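Local coordinates for proteasome protein (Corynebacterium glutamicum ATCC 13032, PDB 2P90) that is of unknown function but, as a PAC2-family protein, may have a proteasome-related role, perhaps in proteasome assembly, at residues T151-L163 with K190-P202. Sequence-based numbering, arbitrary orientation.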
ATOM      1  N   THR B 151      24.037  14.091  19.723  1.00 49.05           N
ATOM      2  CA  THR B 151      23.418  13.576  18.490  1.00 48.90           C
ATOM      3  C   THR B 151      24.293  13.780  17.244  1.00 49.05           C
ATOM      4  O   THR B 151      24.668  14.899  16.887  1.00 48.82           O
ATOM      5  CB  THR B 151      21.989  14.140  18.273  1.00 49.09           C
ATOM      6  OG1 THR B 151      21.145  13.713  19.345  1.00 48.54           O
ATOM      7  CG2 THR B 151      21.389  13.620  16.978  1.00 49.17           C
ATOM      8  N   VAL B 152      24.609  12.676  16.588  1.00 49.11           N
ATOM      9  CA  VAL B 152      25.446  12.708  15.410  1.00 49.96           C
ATOM     10  C   VAL B 152      24.627  12.806  14.101  1.00 50.60           C
ATOM     11  O   VAL B 152      23.491  12.315  14.019  1.00 50.78           O
ATOM     12  CB  VAL B 152      26.340  11.469  15.386  1.00 49.88           C
ATOM     13  CG1 VAL B 152      26.933  11.247  13.995  1.00 49.98           C
ATOM     14  CG2 VAL B 152      27.426  11.608  16.455  1.00 50.18           C
ATOM     15  N   VAL B 153      25.220  13.470  13.111  1.00 50.38           N
ATOM     16  CA  VAL B 153      24.710  13.548  11.759  1.00 50.57           C
ATOM     17  C   VAL B 153      25.793  13.067  10.779  1.00 50.25           C
ATOM     18  O   VAL B 153      26.937  13.523  10.812  1.00 49.49           O
ATOM     19  CB  VAL B 153      24.255  14.994  11.412  1.00 51.01           C
ATOM     20  CG1 VAL B 153      24.133  15.206   9.883  1.00 52.87           C
ATOM     21  CG2 VAL B 153      22.931  15.279  12.044  1.00 51.05           C
ATOM     22  N   THR B 154      25.426  12.129   9.915  1.00 49.91           N
ATOM     23  CA  THR B 154      26.327  11.712   8.840  1.00 49.67           C
ATOM     24  C   THR B 154      25.830  12.256   7.495  1.00 48.86           C
ATOM     25  O   THR B 154      24.658  12.577   7.355  1.00 49.06           O
ATOM     26  CB  THR B 154      26.523  10.186   8.804  1.00 49.21           C
ATOM     27  OG1 THR B 154      25.260   9.558   8.784  1.00 50.24           O
ATOM     28  CG2 THR B 154      27.261   9.707  10.037  1.00 50.78           C
ATOM     29  N   ALA B 155      26.723  12.385   6.523  1.00 48.29           N
ATOM     30  CA  ALA B 155      26.372  12.980   5.241  1.00 48.44           C
ATOM     31  C   ALA B 155      26.836  12.136   4.058  1.00 49.00           C
ATOM     32  O   ALA B 155      27.836  11.381   4.166  1.00 49.12           O
ATOM     33  CB  ALA B 155      26.884  14.430   5.130  1.00 47.95           C
ATOM     34  N   HIS B 156      26.051  12.208   2.969  1.00 48.53           N
ATOM     35  CA  HIS B 156      26.429  11.671   1.671  1.00 48.24           C
ATOM     36  C   HIS B 156      26.041  12.652   0.580  1.00 48.11           C
ATOM     37  O   HIS B 156      25.188  13.512   0.781  1.00 48.25           O
ATOM     38  CB  HIS B 156      25.860  10.269   1.424  1.00 48.63           C
ATOM     39  CG  HIS B 156      24.362  10.188   1.476  1.00 50.18           C
ATOM     40  ND1 HIS B 156      23.550  10.647   0.456  1.00 51.52           N
ATOM     41  CD2 HIS B 156      23.533   9.676   2.418  1.00 49.50           C
ATOM     42  CE1 HIS B 156      22.285  10.442   0.786  1.00 51.79           C
ATOM     43  NE2 HIS B 156      22.250   9.868   1.977  1.00 50.93           N
ATOM     44  N   GLY B 157      26.670  12.529  -0.577  1.00 48.19           N
ATOM     45  CA  GLY B 157      26.461  13.481  -1.650  1.00 49.48           C
ATOM     46  C   GLY B 157      27.774  14.093  -2.145  1.00 50.94           C
ATOM     47  O   GLY B 157      28.856  13.539  -1.910  1.00 50.44           O
ATOM     48  N   ASN B 158      27.662  15.232  -2.834  1.00 51.93           N
ATOM     49  CA  ASN B 158      28.790  15.874  -3.491  1.00 53.32           C
ATOM     50  C   ASN B 158      29.017  17.312  -2.989  1.00 54.46           C
ATOM     51  O   ASN B 158      29.833  18.044  -3.548  1.00 55.00           O
ATOM     52  CB  ASN B 158      28.620  15.825  -5.027  1.00 52.68           C
ATOM     53  CG  ASN B 158      27.435  16.665  -5.529  1.00 52.31           C
ATOM     54  OD1 ASN B 158      26.915  17.537  -4.811  1.00 52.17           O
ATOM     55  ND2 ASN B 158      27.011  16.411  -6.771  1.00 46.85           N
ATOM     56  N   SER B 159      28.294  17.700  -1.935  1.00 55.43           N
ATOM     57  CA  SER B 159      28.430  19.010  -1.305  1.00 56.06           C
ATOM     58  C   SER B 159      28.486  18.848   0.230  1.00 57.05           C
ATOM     59  O   SER B 159      28.142  19.755   0.998  1.00 56.20           O
ATOM     60  CB  SER B 159      27.280  19.924  -1.725  1.00 55.99           C
ATOM     61  OG  SER B 159      25.997  19.336  -1.460  1.00 56.93           O
ATOM     62  N   THR B 160      28.926  17.667   0.645  1.00 58.58           N
ATOM     63  CA  THR B 160      29.033  17.277   2.038  1.00 61.19           C
ATOM     64  C   THR B 160      30.113  18.095   2.781  1.00 62.95           C
ATOM     65  O   THR B 160      30.046  18.278   4.002  1.00 63.10           O
ATOM     66  CB  THR B 160      29.340  15.763   2.133  1.00 61.26           C
ATOM     67  OG1 THR B 160      29.616  15.415   3.491  1.00 63.49           O
ATOM     68  CG2 THR B 160      30.574  15.382   1.284  1.00 61.60           C
ATOM     69  N   ASP B 161      31.098  18.576   2.022  1.00 64.75           N
ATOM     70  CA  ASP B 161      32.195  19.415   2.505  1.00 66.70           C
ATOM     71  C   ASP B 161      31.699  20.608   3.306  1.00 67.22           C
ATOM     72  O   ASP B 161      32.367  21.045   4.219  1.00 67.86           O
ATOM     73  CB  ASP B 161      33.025  19.894   1.304  1.00 67.19           C
ATOM     74  CG  ASP B 161      32.180  19.996   0.012  1.00 69.73           C
ATOM     75  OD1 ASP B 161      32.114  18.999  -0.763  1.00 69.56           O
ATOM     76  OD2 ASP B 161      31.552  21.063  -0.211  1.00 72.64           O
ATOM     77  N   ARG B 162      30.514  21.113   2.977  1.00 68.08           N
ATOM     78  CA  ARG B 162      29.948  22.293   3.637  1.00 68.58           C
ATOM     79  C   ARG B 162      29.439  22.017   5.049  1.00 69.52           C
ATOM     80  O   ARG B 162      29.000  22.939   5.738  1.00 69.50           O
ATOM     81  CB  ARG B 162      28.810  22.882   2.797  1.00 68.27           C
ATOM     82  CG  ARG B 162      29.077  22.865   1.318  1.00 66.46           C
ATOM     83  CD  ARG B 162      27.928  23.461   0.572  1.00 62.87           C
ATOM     84  NE  ARG B 162      28.210  23.512  -0.853  1.00 59.69           N
ATOM     85  CZ  ARG B 162      27.569  24.302  -1.696  1.00 59.80           C
ATOM     86  NH1 ARG B 162      26.613  25.105  -1.249  1.00 58.50           N
ATOM     87  NH2 ARG B 162      27.876  24.292  -2.985  1.00 60.75           N
ATOM     88  N   LEU B 163      29.481  20.759   5.471  1.00 70.78           N
ATOM     89  CA  LEU B 163      29.108  20.413   6.836  1.00 72.36           C
ATOM     90  C   LEU B 163      30.317  20.026   7.684  1.00 74.07           C
ATOM     91  O   LEU B 163      30.842  18.917   7.568  1.00 74.53           O
ATOM     92  CB  LEU B 163      28.049  19.311   6.874  1.00 72.09           C
ATOM     93  CG  LEU B 163      27.506  19.106   8.288  1.00 70.69           C
ATOM     94  CD1 LEU B 163      26.721  20.329   8.709  1.00 69.65           C
ATOM     95  CD2 LEU B 163      26.701  17.839   8.417  1.00 67.78           C
ATOM     96  N   LYS B 190      22.660  14.760 -13.101  1.00 56.92           N
ATOM     97  CA  LYS B 190      22.514  15.962 -13.909  1.00 56.67           C
ATOM     98  C   LYS B 190      23.626  16.999 -13.668  1.00 56.14           C
ATOM     99  O   LYS B 190      23.563  18.107 -14.211  1.00 56.07           O
ATOM    100  CB  LYS B 190      21.136  16.592 -13.700  1.00 57.19           C
ATOM    101  CG  LYS B 190      20.066  16.129 -14.689  1.00 58.40           C
ATOM    102  CD  LYS B 190      18.677  16.473 -14.163  1.00 61.64           C
ATOM    103  CE  LYS B 190      17.579  16.007 -15.114  1.00 63.66           C
ATOM    104  NZ  LYS B 190      17.042  17.112 -15.966  1.00 63.47           N
ATOM    105  N   GLY B 191      24.620  16.637 -12.848  1.00 55.48           N
ATOM    106  CA  GLY B 191      25.770  17.515 -12.515  1.00 54.71           C
ATOM    107  C   GLY B 191      25.580  18.500 -11.366  1.00 53.98           C
ATOM    108  O   GLY B 191      26.352  19.440 -11.234  1.00 53.48           O
ATOM    109  N   LYS B 192      24.571  18.286 -10.525  1.00 53.19           N
ATOM    110  CA  LYS B 192      24.167  19.272  -9.511  1.00 53.06           C
ATOM    111  C   LYS B 192      24.728  19.034  -8.118  1.00 51.83           C
ATOM    112  O   LYS B 192      25.102  17.911  -7.775  1.00 52.18           O
ATOM    113  CB  LYS B 192      22.638  19.282  -9.363  1.00 54.10           C
ATOM    114  CG  LYS B 192      21.932  20.388 -10.081  1.00 56.93           C
ATOM    115  CD  LYS B 192      21.719  20.016 -11.520  1.00 60.27           C
ATOM    116  CE  LYS B 192      20.258  20.098 -11.832  1.00 63.27           C
ATOM    117  NZ  LYS B 192      20.061  19.610 -13.222  1.00 67.70           N
ATOM    118  N   ASN B 193      24.733  20.094  -7.303  1.00 50.02           N
ATOM    119  CA  ASN B 193      25.110  19.998  -5.892  1.00 48.80           C
ATOM    120  C   ASN B 193      23.984  19.373  -5.048  1.00 47.17           C
ATOM    121  O   ASN B 193      22.882  19.942  -4.970  1.00 46.15           O
ATOM    122  CB  ASN B 193      25.485  21.388  -5.331  1.00 48.95           C
ATOM    123  CG  ASN B 193      26.785  21.953  -5.932  1.00 51.07           C
ATOM    124  OD1 ASN B 193      27.714  21.202  -6.293  1.00 51.96           O
ATOM    125  ND2 ASN B 193      26.853  23.282  -6.033  1.00 48.39           N
ATOM    126  N   VAL B 194      24.266  18.233  -4.412  1.00 45.33           N
ATOM    127  CA  VAL B 194      23.277  17.569  -3.548  1.00 44.70           C
ATOM    128  C   VAL B 194      23.883  16.725  -2.406  1.00 44.28           C
ATOM    129  O   VAL B 194      24.836  15.977  -2.614  1.00 44.07           O
ATOM    130  CB  VAL B 194      22.240  16.700  -4.389  1.00 44.13           C
ATOM    131  CG1 VAL B 194      22.947  15.581  -5.185  1.00 44.09           C
ATOM    132  CG2 VAL B 194      21.168  16.116  -3.487  1.00 42.08           C
ATOM    133  N   SER B 195      23.302  16.847  -1.212  1.00 43.48           N
ATOM    134  CA  SER B 195      23.674  16.034  -0.047  1.00 43.50           C
ATOM    135  C   SER B 195      22.440  15.549   0.718  1.00 43.46           C
ATOM    136  O   SER B 195      21.338  16.161   0.647  1.00 43.18           O
ATOM    137  CB  SER B 195      24.601  16.815   0.905  1.00 44.06           C
ATOM    138  OG  SER B 195      25.813  17.147   0.233  1.00 45.21           O
ATOM    139  N   GLY B 196      22.634  14.433   1.419  1.00 42.88           N
ATOM    140  CA  GLY B 196      21.649  13.873   2.325  1.00 41.77           C
ATOM    141  C   GLY B 196      22.239  13.813   3.715  1.00 41.94           C
ATOM    142  O   GLY B 196      23.321  13.247   3.916  1.00 41.55           O
ATOM    143  N   TYR B 197      21.544  14.435   4.674  1.00 42.26           N
ATOM    144  CA  TYR B 197      21.940  14.417   6.092  1.00 41.91           C
ATOM    145  C   TYR B 197      21.061  13.474   6.904  1.00 41.60           C
ATOM    146  O   TYR B 197      19.845  13.612   6.976  1.00 41.81           O
ATOM    147  CB  TYR B 197      21.903  15.805   6.740  1.00 42.28           C
ATOM    148  CG  TYR B 197      22.766  16.894   6.126  1.00 43.53           C
ATOM    149  CD1 TYR B 197      23.793  16.608   5.204  1.00 43.87           C
ATOM    150  CD2 TYR B 197      22.578  18.223   6.507  1.00 44.92           C
ATOM    151  CE1 TYR B 197      24.602  17.640   4.659  1.00 41.66           C
ATOM    152  CE2 TYR B 197      23.381  19.264   5.983  1.00 44.42           C
ATOM    153  CZ  TYR B 197      24.378  18.956   5.060  1.00 43.96           C
ATOM    154  OH  TYR B 197      25.110  19.986   4.541  1.00 45.79           O
ATOM    155  N   THR B 198      21.696  12.523   7.547  1.00 41.49           N
ATOM    156  CA  THR B 198      21.013  11.647   8.452  1.00 42.09           C
ATOM    157  C   THR B 198      21.450  11.925   9.900  1.00 42.75           C
ATOM    158  O   THR B 198      22.639  11.912  10.228  1.00 42.56           O
ATOM    159  CB  THR B 198      21.340  10.182   8.081  1.00 41.89           C
ATOM    160  OG1 THR B 198      21.138  10.011   6.674  1.00 42.08           O
ATOM    161  CG2 THR B 198      20.484   9.202   8.869  1.00 40.58           C
ATOM    162  N   VAL B 199      20.478  12.142  10.763  1.00 43.12           N
ATOM    163  CA  VAL B 199      20.736  12.290  12.178  1.00 43.78           C
ATOM    164  C   VAL B 199      20.506  10.901  12.791  1.00 44.54           C
ATOM    165  O   VAL B 199      19.626  10.157  12.328  1.00 45.01           O
ATOM    166  CB  VAL B 199      19.811  13.405  12.770  1.00 43.71           C
ATOM    167  CG1 VAL B 199      18.324  12.996  12.716  1.00 42.34           C
ATOM    168  CG2 VAL B 199      20.212  13.784  14.180  1.00 44.52           C
ATOM    169  N   HIS B 200      21.305  10.543  13.797  1.00 44.85           N
ATOM    170  CA  HIS B 200      21.256   9.220  14.412  1.00 46.07           C
ATOM    171  C   HIS B 200      20.503   9.303  15.708  1.00 45.98           C
ATOM    172  O   HIS B 200      20.864  10.103  16.563  1.00 47.33           O
ATOM    173  CB  HIS B 200      22.668   8.714  14.697  1.00 46.87           C
ATOM    174  CG  HIS B 200      23.470   8.469  13.460  1.00 50.32           C
ATOM    175  ND1 HIS B 200      24.451   7.502  13.385  1.00 54.20           N
ATOM    176  CD2 HIS B 200      23.413   9.043  12.236  1.00 51.19           C
ATOM    177  CE1 HIS B 200      24.985   7.514  12.178  1.00 53.88           C
ATOM    178  NE2 HIS B 200      24.361   8.430  11.457  1.00 53.84           N
ATOM    179  N   VAL B 201      19.446   8.504  15.853  1.00 44.81           N
ATOM    180  CA  VAL B 201      18.566   8.625  16.990  1.00 43.90           C
ATOM    181  C   VAL B 201      18.641   7.305  17.752  1.00 44.09           C
ATOM    182  O   VAL B 201      18.618   6.259  17.112  1.00 43.75           O
ATOM    183  CB  VAL B 201      17.112   8.911  16.500  1.00 44.18           C
ATOM    184  CG1 VAL B 201      16.108   8.979  17.671  1.00 42.37           C
ATOM    185  CG2 VAL B 201      17.067  10.183  15.596  1.00 42.80           C
ATOM    186  N   PRO B 202      18.771   7.343  19.109  1.00 44.35           N
ATOM    187  CA  PRO B 202      18.784   6.096  19.882  1.00 44.99           C
ATOM    188  C   PRO B 202      17.603   5.250  19.447  1.00 45.75           C
ATOM    189  O   PRO B 202      16.496   5.751  19.410  1.00 46.11           O
ATOM    190  CB  PRO B 202      18.611   6.574  21.330  1.00 44.23           C
ATOM    191  CG  PRO B 202      19.152   7.930  21.333  1.00 43.50           C
ATOM    192  CD  PRO B 202      18.932   8.521  19.991  1.00 43.99           C
TER
HETATM  193  O   HOH W   1      20.826  10.910  18.953  1.00 66.33           O
HETATM  194  O   HOH W   2      23.863  10.133  17.686  1.00 54.11           O
HETATM  195  O   HOH W   3      25.514  20.465   1.789  1.00 39.99           O
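Asn-158 grips the chain at Lys-192 and Val-194 with three hydrogen bonds. Its ND2 gives a nearly straight bond to Lys-192 O (2.6 Å, 174° at the hydrogen), and its OD1 accepts from Val-194 N at 2.8 Å. Its own N donates to Val-194 O. With CG between the backbone N and the carbonyl carbon (chi1 66°), the amide reaches the backbone of 192-194, where strand 194-202 begins. The hydroxyls of Ser-159 and Ser-195 share a hydrogen bond, OG to OG 2.8 Å; Asn-134 also binds Ser-159 OG. At the other end, Thr-154 OG1 and His-200 NE2 share a hydrogen bond of 3.0 Å, at the edge of the imidazole and in its plane. Strands 153-157 and 194-202 pair antiparallel, with two-way backbone bonds at Thr-154/Thr-198 and His-156/Gly-196; His-200 N adds a bond to Val-152 O. Strand 153-157 is outermost on this side of the chain's mixed sheet, and strand 134-143 also flanks 194-202. A second subunit bonds to the backbone of Ala-155 and Gly-157. The His-156 ring lies over Gly-196, whose CA is 4.1 Å from the ring centroid in a CH-pi contact. On the opposite face of the sheet, Leu-163 CD2 sits over the centre of the Tyr-197 ring, 4.2 Å from its centroid. Ala-155 CB meets Tyr-197 CD1 (3.8 Å). Val-153 CG2 packs on Val-199 CB (3.7 Å), and helix 211-225 covers this side.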